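Local coordinates for protein amidohydrolase (Xanthomonas campestris pv. campestris, PDB 4DZH) that probably deaminates adenosine-type substrates such as 5'-methylthioadenosine, using zinc bound in the TIM barrel of an amidohydrolase, at residues V257-T267 / R280-N291; A307-T315 / T352-A363. All coordinates share one frame; numbering follows the deposited sequence.

Interaction 1: residues V257-T267 / R280-N291; sequences VNDRLIAVHMT and RGVSVVHCPESN. With MG (magnesium ion), chain B.
Strands 261-265 and 283-286 pair side by side as neighbouring parallel strands of the amidohydrolase TIM barrel, joined by helix 271-280 in a beta-alpha-beta unit. Their axes approach to 4.6 Å at a crossing angle of -26°. Four backbone hydrogen bonds set the register: Ser283 N to Leu261 O, Ala263 N to Ser283 O, Val285 N to Ala263 O, and His265 N to Val285 O. On one face of the sheet Ile262 and Val285 lie alongside each other, pointing the same way, with Ile262 CG2 3.5 Å from Val285 CG2; from just past the strand end, Met266 CE reaches Val284 CG2 at 3.8 Å, on the face that carries Ala263 and Val284.

Before the strands, the Schellman motif at Gly281 ends the helix. Arg280 NH1 donates to Val257 O at 2.6 Å, in the plane of both the guanidinium and the carbonyl; the bend at chi2 (-79°) folds the chain back to this oxygen.

The C-terminal ends face the metal sites. His265 lies beside Glu231 and Asp316, and Ser290 OG bonds Asp316, a zinc ligand. The imidazole of His265 meets the Asn291 amide obliquely, the planes 59° apart, and Cys287 CB lies 3.7 Å from His265 CE1. In the first turn of helix 288-293, Glu289 OE1 binds magnesium, a site completed by Asn321, Asp323 and three waters.

One water ties the strand ends together: it donates to His265 O and to Asn291 OD1, accepts from Cys287 N at 3.0 Å, and lies 2.8 Å from His286 ND1, in the plane of that ring.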
# COMPACT_ATOMS: atom_id res chain seq x y z
N VAL A 257 22.30 12.87 21.47
CA VAL A 257 21.92 13.45 20.20
C VAL A 257 23.18 13.83 19.40
O VAL A 257 23.79 14.87 19.64
CB VAL A 257 21.02 14.67 20.42
CG1 VAL A 257 20.52 15.28 19.10
CG2 VAL A 257 19.85 14.29 21.31
N ASN A 258 23.56 12.98 18.44
CA ASN A 258 24.85 13.14 17.76
C ASN A 258 24.87 12.28 16.48
O ASN A 258 23.83 11.74 16.12
CB ASN A 258 26.01 12.78 18.69
CG ASN A 258 25.86 11.40 19.30
OD1 ASN A 258 25.09 10.59 18.82
ND2 ASN A 258 26.61 11.13 20.36
N ASP A 259 26.03 12.15 15.83
CA ASP A 259 26.09 11.38 14.58
C ASP A 259 26.09 9.86 14.75
O ASP A 259 26.38 9.13 13.79
CB ASP A 259 27.25 11.80 13.68
CG ASP A 259 28.61 11.63 14.34
OD1 ASP A 259 28.71 11.01 15.42
OD2 ASP A 259 29.61 12.11 13.74
N ARG A 260 25.76 9.39 15.95
CA ARG A 260 25.53 7.96 16.18
C ARG A 260 24.04 7.61 16.32
O ARG A 260 23.69 6.43 16.34
CB ARG A 260 26.21 7.48 17.45
CG ARG A 260 27.72 7.55 17.43
CD ARG A 260 28.32 6.90 18.68
NE ARG A 260 29.78 6.94 18.65
CZ ARG A 260 30.54 6.15 17.88
NH1 ARG A 260 29.97 5.26 17.07
NH2 ARG A 260 31.87 6.26 17.92
N LEU A 261 23.19 8.61 16.47
CA LEU A 261 21.78 8.38 16.82
C LEU A 261 20.91 8.07 15.63
O LEU A 261 20.82 8.86 14.69
CB LEU A 261 21.17 9.58 17.56
CG LEU A 261 19.73 9.44 18.09
CD1 LEU A 261 19.57 8.24 19.06
CD2 LEU A 261 19.21 10.74 18.74
N ILE A 262 20.23 6.93 15.69
CA ILE A 262 19.18 6.60 14.74
C ILE A 262 17.85 6.77 15.48
O ILE A 262 17.51 5.93 16.33
CB ILE A 262 19.32 5.13 14.26
CG1 ILE A 262 20.75 4.83 13.80
CG2 ILE A 262 18.27 4.84 13.19
CD1 ILE A 262 21.03 3.31 13.57
N ALA A 263 17.12 7.85 15.19
CA ALA A 263 15.92 8.18 15.94
C ALA A 263 14.70 7.70 15.20
O ALA A 263 14.37 8.20 14.12
CB ALA A 263 15.84 9.71 16.13
N VAL A 264 13.99 6.76 15.79
CA VAL A 264 12.87 6.12 15.09
C VAL A 264 11.52 6.75 15.44
O VAL A 264 11.24 7.07 16.61
CB VAL A 264 12.86 4.63 15.41
CG1 VAL A 264 11.77 3.91 14.57
CG2 VAL A 264 14.25 4.04 15.09
N HIS A 265 10.71 6.99 14.42
CA HIS A 265 9.32 7.47 14.52
C HIS A 265 9.23 8.97 14.45
O HIS A 265 8.82 9.54 13.44
CB HIS A 265 8.52 6.87 15.69
CG HIS A 265 8.36 5.37 15.61
ND1 HIS A 265 7.76 4.73 14.55
CD2 HIS A 265 8.70 4.39 16.49
CE1 HIS A 265 7.74 3.42 14.77
NE2 HIS A 265 8.33 3.19 15.93
N MET A 266 9.61 9.60 15.54
CA MET A 266 9.78 11.05 15.55
C MET A 266 8.53 11.76 15.01
O MET A 266 8.65 12.64 14.13
CB MET A 266 11.07 11.40 14.77
CG MET A 266 12.37 10.88 15.41
SD MET A 266 12.85 11.94 16.81
CE MET A 266 14.06 13.00 15.97
N THR A 267 7.34 11.39 15.50
CA THR A 267 6.06 11.98 15.08
C THR A 267 5.76 13.30 15.76
O THR A 267 5.09 14.18 15.21
CB THR A 267 4.84 11.08 15.34
OG1 THR A 267 4.69 10.85 16.73
CG2 THR A 267 4.97 9.71 14.61
N ARG A 280 23.76 17.85 14.18
CA ARG A 280 24.46 16.80 14.91
C ARG A 280 24.63 15.50 14.15
O ARG A 280 25.29 14.58 14.66
CB ARG A 280 23.71 16.49 16.19
CG ARG A 280 23.61 17.68 17.08
CD ARG A 280 24.91 17.88 17.81
NE ARG A 280 24.69 18.89 18.83
CZ ARG A 280 24.28 18.62 20.06
NH1 ARG A 280 24.09 17.36 20.44
NH2 ARG A 280 24.08 19.62 20.92
N GLY A 281 24.05 15.41 12.96
CA GLY A 281 24.20 14.23 12.13
C GLY A 281 23.26 13.09 12.51
O GLY A 281 23.61 11.91 12.35
N VAL A 282 22.10 13.43 13.05
CA VAL A 282 21.17 12.41 13.49
C VAL A 282 20.41 11.89 12.28
O VAL A 282 20.06 12.68 11.38
CB VAL A 282 20.14 12.98 14.44
CG1 VAL A 282 19.14 11.91 14.90
CG2 VAL A 282 20.85 13.56 15.69
N SER A 283 20.18 10.56 12.24
CA SER A 283 19.25 10.02 11.23
C SER A 283 17.86 9.79 11.82
O SER A 283 17.71 9.38 12.97
CB SER A 283 19.77 8.72 10.63
OG SER A 283 20.98 8.91 9.91
N VAL A 284 16.83 10.06 11.03
CA VAL A 284 15.45 9.77 11.43
C VAL A 284 14.96 8.60 10.57
O VAL A 284 15.08 8.64 9.33
CB VAL A 284 14.53 11.00 11.28
CG1 VAL A 284 13.11 10.64 11.53
CG2 VAL A 284 14.93 12.05 12.35
N VAL A 285 14.42 7.58 11.23
CA VAL A 285 13.68 6.53 10.49
C VAL A 285 12.17 6.75 10.57
O VAL A 285 11.56 6.74 11.66
CB VAL A 285 14.00 5.15 11.04
CG1 VAL A 285 13.25 4.11 10.19
CG2 VAL A 285 15.52 4.90 11.01
N HIS A 286 11.56 6.91 9.40
CA HIS A 286 10.13 7.12 9.25
C HIS A 286 9.43 5.79 8.99
O HIS A 286 9.78 5.07 8.07
CB HIS A 286 9.95 8.11 8.09
CG HIS A 286 8.53 8.52 7.81
ND1 HIS A 286 7.56 8.70 8.79
CD2 HIS A 286 7.92 8.82 6.63
CE1 HIS A 286 6.43 9.07 8.22
NE2 HIS A 286 6.62 9.16 6.91
N CYS A 287 8.45 5.49 9.84
CA CYS A 287 7.62 4.28 9.79
C CYS A 287 6.15 4.71 9.66
O CYS A 287 5.34 4.62 10.61
CB CYS A 287 7.83 3.47 11.07
SG CYS A 287 9.54 2.95 11.34
N PRO A 288 5.76 5.20 8.48
CA PRO A 288 4.43 5.81 8.37
C PRO A 288 3.26 4.86 8.63
O PRO A 288 2.24 5.23 9.21
CB PRO A 288 4.39 6.32 6.92
CG PRO A 288 5.52 5.54 6.18
CD PRO A 288 6.57 5.32 7.24
N GLU A 289 3.33 3.62 8.11
CA GLU A 289 2.16 2.76 8.25
C GLU A 289 1.89 2.40 9.71
O GLU A 289 0.69 2.38 10.13
CB GLU A 289 2.23 1.51 7.32
CG GLU A 289 2.28 1.90 5.82
CD GLU A 289 2.29 0.76 4.84
OE1 GLU A 289 2.15 -0.43 5.27
OE2 GLU A 289 2.39 1.07 3.62
N SER A 290 2.95 2.09 10.46
CA SER A 290 2.81 1.81 11.88
C SER A 290 2.28 3.05 12.60
O SER A 290 1.37 2.92 13.44
CB SER A 290 4.15 1.40 12.47
OG SER A 290 4.06 1.31 13.89
N ASN A 291 2.83 4.22 12.26
CA ASN A 291 2.41 5.47 12.92
C ASN A 291 0.90 5.71 12.67
O ASN A 291 0.14 6.15 13.56
CB ASN A 291 3.17 6.69 12.39
CG ASN A 291 4.66 6.71 12.71
OD1 ASN A 291 5.40 7.49 12.09
ND2 ASN A 291 5.13 5.89 13.67
MG MG B . 2.56 -2.39 5.12
O HOH W 1 7.80 7.95 11.50
O HOH W 2 4.47 -1.83 4.65
O HOH W 3 0.53 -2.95 5.65
O HOH W 4 1.90 -2.59 3.10

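Interaction 2: residues A307-T315 / T352-A363; sequences ASVNLAIGT and TLRAATLGGARA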
# COMPACT_ATOMS: atom_id res chain seq x y z
N ALA A 307 15.47 19.95 5.47
CA ALA A 307 16.42 20.53 6.41
C ALA A 307 17.72 19.74 6.43
O ALA A 307 18.59 19.95 7.27
CB ALA A 307 15.82 20.59 7.78
N SER A 308 17.83 18.82 5.47
CA SER A 308 19.00 17.97 5.29
C SER A 308 19.20 16.97 6.43
O SER A 308 20.32 16.52 6.68
CB SER A 308 20.28 18.80 5.08
OG SER A 308 20.27 19.47 3.82
N VAL A 309 18.11 16.58 7.09
CA VAL A 309 18.22 15.49 8.04
C VAL A 309 18.22 14.18 7.29
O VAL A 309 17.28 13.93 6.52
CB VAL A 309 17.09 15.50 9.08
CG1 VAL A 309 17.23 14.22 9.97
CG2 VAL A 309 17.17 16.77 9.94
N ASN A 310 19.26 13.37 7.46
CA ASN A 310 19.26 12.05 6.80
C ASN A 310 18.00 11.24 7.15
O ASN A 310 17.76 10.95 8.31
CB ASN A 310 20.50 11.25 7.11
CG ASN A 310 20.53 9.97 6.32
OD1 ASN A 310 20.70 9.99 5.09
ND2 ASN A 310 20.32 8.86 7.00
N LEU A 311 17.19 10.92 6.14
CA LEU A 311 15.89 10.25 6.36
C LEU A 311 15.92 8.84 5.78
O LEU A 311 16.31 8.63 4.63
CB LEU A 311 14.75 11.04 5.72
CG LEU A 311 13.29 10.66 6.02
CD1 LEU A 311 12.92 10.95 7.47
CD2 LEU A 311 12.32 11.34 5.11
N ALA A 312 15.51 7.88 6.61
CA ALA A 312 15.32 6.49 6.17
C ALA A 312 13.88 6.04 6.40
O ALA A 312 13.07 6.74 7.01
CB ALA A 312 16.28 5.60 6.96
N ILE A 313 13.56 4.84 5.89
CA ILE A 313 12.21 4.31 5.95
C ILE A 313 12.28 2.91 6.55
O ILE A 313 13.19 2.14 6.24
CB ILE A 313 11.58 4.30 4.53
CG1 ILE A 313 11.38 5.73 4.03
CG2 ILE A 313 10.20 3.55 4.53
CD1 ILE A 313 10.95 5.85 2.58
N GLY A 314 11.34 2.62 7.44
CA GLY A 314 11.25 1.30 8.04
C GLY A 314 9.78 0.89 8.19
O GLY A 314 8.84 1.71 8.11
N THR A 315 9.54 -0.39 8.45
CA THR A 315 8.18 -0.92 8.51
C THR A 315 7.66 -1.09 9.96
O THR A 315 6.44 -1.20 10.14
CB THR A 315 8.03 -2.30 7.77
OG1 THR A 315 8.95 -3.24 8.34
CG2 THR A 315 8.28 -2.17 6.23
N THR A 352 12.09 9.81 -2.34
CA THR A 352 11.59 8.70 -1.52
C THR A 352 12.44 7.44 -1.77
O THR A 352 12.82 6.73 -0.82
CB THR A 352 10.09 8.41 -1.81
OG1 THR A 352 9.28 9.56 -1.51
CG2 THR A 352 9.65 7.25 -0.94
N LEU A 353 12.71 7.12 -3.04
CA LEU A 353 13.54 5.97 -3.35
C LEU A 353 14.95 6.13 -2.74
O LEU A 353 15.54 5.14 -2.26
CB LEU A 353 13.57 5.69 -4.86
CG LEU A 353 14.25 4.35 -5.16
CD1 LEU A 353 13.41 3.14 -4.68
CD2 LEU A 353 14.47 4.21 -6.66
N ARG A 354 15.44 7.37 -2.73
CA ARG A 354 16.74 7.64 -2.10
C ARG A 354 16.72 7.27 -0.61
O ARG A 354 17.62 6.60 -0.13
CB ARG A 354 17.11 9.12 -2.29
CG ARG A 354 18.54 9.48 -1.80
CD ARG A 354 18.91 10.87 -2.30
NE ARG A 354 20.25 11.36 -1.87
CZ ARG A 354 21.36 11.12 -2.57
NH1 ARG A 354 21.28 10.36 -3.66
NH2 ARG A 354 22.56 11.65 -2.19
N ALA A 355 15.68 7.70 0.10
CA ALA A 355 15.50 7.38 1.51
C ALA A 355 15.47 5.87 1.74
O ALA A 355 16.09 5.35 2.68
CB ALA A 355 14.28 8.06 2.07
N ALA A 356 14.73 5.16 0.87
CA ALA A 356 14.60 3.71 0.98
C ALA A 356 15.88 2.91 0.73
O ALA A 356 15.95 1.70 1.05
CB ALA A 356 13.52 3.22 0.00
N THR A 357 16.92 3.55 0.17
CA THR A 357 18.14 2.82 -0.17
C THR A 357 19.31 3.50 0.52
O THR A 357 19.70 3.08 1.60
CB THR A 357 18.36 2.77 -1.70
OG1 THR A 357 18.23 4.10 -2.27
CG2 THR A 357 17.33 1.80 -2.33
N LEU A 358 19.83 4.56 -0.11
CA LEU A 358 20.99 5.29 0.40
C LEU A 358 20.70 5.94 1.76
O LEU A 358 21.60 5.97 2.62
CB LEU A 358 21.43 6.35 -0.60
CG LEU A 358 22.77 7.01 -0.24
CD1 LEU A 358 23.89 5.98 -0.18
CD2 LEU A 358 23.01 8.10 -1.25
N GLY A 359 19.49 6.48 1.99
CA GLY A 359 19.16 7.05 3.30
C GLY A 359 19.25 6.00 4.41
O GLY A 359 19.82 6.20 5.50
N GLY A 360 18.68 4.84 4.15
CA GLY A 360 18.80 3.75 5.10
C GLY A 360 20.24 3.28 5.26
O GLY A 360 20.66 3.04 6.37
N ALA A 361 20.97 3.17 4.16
CA ALA A 361 22.38 2.77 4.19
C ALA A 361 23.14 3.67 5.15
O ALA A 361 23.83 3.20 6.06
CB ALA A 361 22.99 2.85 2.82
N ARG A 362 22.96 4.98 4.97
CA ARG A 362 23.64 5.98 5.80
C ARG A 362 23.19 5.94 7.26
O ARG A 362 24.02 6.15 8.18
CB ARG A 362 23.41 7.37 5.24
CG ARG A 362 24.19 7.61 3.96
CD ARG A 362 23.84 8.94 3.33
NE ARG A 362 24.65 9.18 2.13
CZ ARG A 362 24.54 10.26 1.36
NH1 ARG A 362 23.67 11.22 1.67
NH2 ARG A 362 25.32 10.41 0.30
N ALA A 363 21.90 5.69 7.49
CA ALA A 363 21.40 5.62 8.87
C ALA A 363 22.04 4.47 9.64
O ALA A 363 22.23 4.54 10.86
CB ALA A 363 19.87 5.45 8.86
O HOH W 5 21.82 12.09 4.02
O HOH W 6 15.62 3.28 4.55
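Asn310 reaches from strand 310-313 to helix 352-363, where Gly359, Arg362 and Ala363 receive it; the helix crosses nearly at right angles to the strand (-102°, axes 6.2 Å apart), its C-terminal end meeting the interior face at the N-terminal end of the barrel strands. From CB, which points at the helix, the chain places CG opposite the backbone N (chi1 -174°), 4.0 Å from Arg362 CB. At the tip the amide divides its work. ND2 donates to Gly359 O at 3.1 Å, nearly straight (169° at the hydrogen), and also bonds Ser283 OG on the adjacent strand. Gly359 O is gripped twice, since Ala363 N reaches it from the other face of its carbonyl plane. OD1 accepts from a water that in turn accepts from Arg362 NH1.

Beyond this residue the fit is close: Ala312 CB sits 3.6 Å from Gly360 CA, and Leu311 O lies 3.3 Å from Ala355 CB. Ile313 CD1 touches Ala355 CB at 4.0 Å, while a second water accepts from Ile313 N and probably donates to Ala355 O, bridging strand and helix.

The strand thus lies between strands 283-286 and 69-80, where Ile313 bonds Ala78; helix 326-341 adjoins Ile313, Thr352 and Ala356.

All of interaction 1 precedes interaction 2 in the sequence, and their centres lie about 10 Å apart. Both draw on one parallel sheet, in which strands 225-229, 261-265, 283-286 and 310-313 succeed one another in sequence order. Strands 283-286 and 310-313 are neighbours: probable hydrogen bonds join His286 N to Ala312 O (2.8 Å) and Val284 O to Ala312 N (2.9 Å). The contacts also touch where Ser283 OG lies 3.5 Å from Ala363 CA. Interaction 1 pairs strand with strand, whereas interaction 2 adds helix 349-363 to the next strand. Asp316 follows 307-315 at the C-terminal end of its strand and is bonded from 280-291, so both contacts lead to the metal end of the barrel.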